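Long-range contact in biliverdin reductase (PDB 5B3T), which reduces biliverdin with NAD(P)H in the heme-degrading pathway of a cyanobacterium, and belongs to the Gfo/Idh/MocA family of Rossmann-fold enzymes: residues A[153-158]-A[233-238]. Numbering follows the deposited sequence.
Sequences VFYARY and KAEVIY
Glu235 divides its carboxylate between two side chains of the parallel neighbouring strand, OE2 going to Tyr155 and OE1 to Arg157. The phenol OH of Tyr155 donates to OE2 at 2.6 Å, the oxygen lying in the ring plane at its edge, while the hydroxyl meets the carboxylate from above its plane. Arg157 NE forms a salt bridge with Glu235 OE1 at 3.0 Å, although its N-H is badly aimed (128°) and the hydrogen bond is weak; guanidinium and carboxylate stand almost perpendicular. Arg157 NH1 has a second, long and weak ion pair with Glu248. With CG anti to the carbonyl carbon (chi1 -54°) and an extended chain beyond, Glu235 brings one oxygen to each partner. A phenylalanine in place of Tyr155 would probably leave OE2 without its hydroxyl donor and the carboxylate freer to turn.

Beneath these side chains the backbones satisfy one another in a parallel ladder. Ala156 gives its N-H to Lys233 O (3.1 Å) and takes Glu235 N on its own O (2.9 Å); Tyr158 likewise donates to Glu235 O (2.9 Å) and accepts from Ile237 N. Lys233 N reaches Phe154 O at 3.2 Å, next to the classic bulge where Phe154 and Tyr155 both face His254.

On the reverse face helix 183-189 packs on Tyr158 and Val236, and Phe251 stacks on the tyrosine ring. The pair lies inside the C-terminal domain's mixed sheet, between antiparallel strands 248-255, where Arg157 backbone-bonds Thr252, and 217-228, where Ala234 and Val236 bond Leu226 and Ala224.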
# COMPACT_ATOMS: atom_id res chain seq x y z
N VAL A 153 12.12 -8.79 19.61
CA VAL A 153 11.25 -7.62 19.61
C VAL A 153 10.01 -7.94 20.44
O VAL A 153 9.30 -8.91 20.16
CB VAL A 153 10.86 -7.23 18.18
CG1 VAL A 153 10.07 -5.93 18.18
CG2 VAL A 153 12.11 -7.10 17.31
N PHE A 154 9.76 -7.13 21.47
CA PHE A 154 8.66 -7.37 22.39
C PHE A 154 7.61 -6.26 22.42
O PHE A 154 6.50 -6.51 22.91
CB PHE A 154 9.18 -7.58 23.82
CG PHE A 154 10.04 -6.46 24.33
CD1 PHE A 154 9.47 -5.35 24.93
CD2 PHE A 154 11.42 -6.52 24.22
CE1 PHE A 154 10.26 -4.31 25.40
CE2 PHE A 154 12.22 -5.48 24.69
CZ PHE A 154 11.63 -4.38 25.28
N TYR A 155 7.92 -5.07 21.92
CA TYR A 155 6.98 -3.96 21.98
C TYR A 155 7.24 -3.05 20.79
O TYR A 155 8.37 -2.61 20.57
CB TYR A 155 7.13 -3.18 23.29
CG TYR A 155 6.08 -2.13 23.55
CD1 TYR A 155 4.74 -2.37 23.26
CD2 TYR A 155 6.41 -0.91 24.11
CE1 TYR A 155 3.77 -1.41 23.50
CE2 TYR A 155 5.45 0.06 24.36
CZ TYR A 155 4.13 -0.20 24.05
OH TYR A 155 3.17 0.76 24.30
N ALA A 156 6.18 -2.77 20.02
CA ALA A 156 6.28 -1.90 18.86
C ALA A 156 5.07 -0.98 18.82
O ALA A 156 3.97 -1.36 19.23
CB ALA A 156 6.38 -2.70 17.55
N ARG A 157 5.28 0.23 18.31
CA ARG A 157 4.20 1.20 18.18
C ARG A 157 4.34 1.92 16.85
O ARG A 157 5.39 2.50 16.56
CB ARG A 157 4.21 2.21 19.34
CG ARG A 157 3.04 3.18 19.29
CD ARG A 157 2.90 3.95 20.59
NE ARG A 157 1.52 4.40 20.79
CZ ARG A 157 1.06 5.57 20.36
NH1 ARG A 157 1.87 6.40 19.72
NH2 ARG A 157 -0.20 5.91 20.57
N TYR A 158 3.27 1.87 16.06
CA TYR A 158 3.21 2.50 14.74
C TYR A 158 2.00 3.42 14.74
O TYR A 158 0.86 2.94 14.73
CB TYR A 158 3.14 1.45 13.64
CG TYR A 158 2.89 1.97 12.24
CD1 TYR A 158 3.42 3.17 11.81
CD2 TYR A 158 2.14 1.22 11.33
CE1 TYR A 158 3.19 3.64 10.52
CE2 TYR A 158 1.91 1.68 10.05
CZ TYR A 158 2.44 2.88 9.65
OH TYR A 158 2.20 3.33 8.37
N LYS A 233 3.95 -7.51 21.29
CA LYS A 233 2.76 -6.69 21.46
C LYS A 233 2.94 -5.42 20.65
O LYS A 233 3.90 -4.67 20.87
CB LYS A 233 2.52 -6.36 22.94
CG LYS A 233 1.56 -5.21 23.16
CD LYS A 233 0.16 -5.56 22.69
CE LYS A 233 -0.88 -4.97 23.62
NZ LYS A 233 -2.08 -5.84 23.76
N ALA A 234 2.04 -5.18 19.71
CA ALA A 234 2.14 -4.04 18.80
C ALA A 234 0.90 -3.17 18.91
O ALA A 234 -0.22 -3.67 19.04
CB ALA A 234 2.33 -4.50 17.35
N GLU A 235 1.11 -1.86 18.87
CA GLU A 235 0.04 -0.88 18.83
C GLU A 235 0.06 -0.21 17.46
O GLU A 235 1.12 0.23 17.00
CB GLU A 235 0.21 0.16 19.94
CG GLU A 235 0.34 -0.44 21.33
CD GLU A 235 0.80 0.58 22.36
OE1 GLU A 235 1.25 1.67 21.95
OE2 GLU A 235 0.71 0.29 23.57
N VAL A 236 -1.10 -0.17 16.80
CA VAL A 236 -1.22 0.40 15.46
C VAL A 236 -2.32 1.45 15.49
O VAL A 236 -3.49 1.12 15.73
CB VAL A 236 -1.52 -0.68 14.41
CG1 VAL A 236 -1.58 -0.07 13.02
CG2 VAL A 236 -0.48 -1.79 14.45
N ILE A 237 -1.95 2.70 15.25
CA ILE A 237 -2.83 3.85 15.44
C ILE A 237 -2.94 4.61 14.13
O ILE A 237 -1.93 4.90 13.48
CB ILE A 237 -2.30 4.78 16.55
CG1 ILE A 237 -1.84 3.98 17.77
CG2 ILE A 237 -3.36 5.80 16.95
CD1 ILE A 237 -2.94 3.20 18.45
N TYR A 238 -4.18 4.92 13.73
CA TYR A 238 -4.43 5.72 12.54
C TYR A 238 -5.48 6.77 12.86
O TYR A 238 -6.63 6.43 13.15
CB TYR A 238 -4.89 4.85 11.36
CG TYR A 238 -5.09 5.62 10.07
CD1 TYR A 238 -6.32 6.21 9.77
CD2 TYR A 238 -4.06 5.77 9.16
CE1 TYR A 238 -6.51 6.92 8.60
CE2 TYR A 238 -4.24 6.47 7.98
CZ TYR A 238 -5.46 7.04 7.71
OH TYR A 238 -5.65 7.75 6.54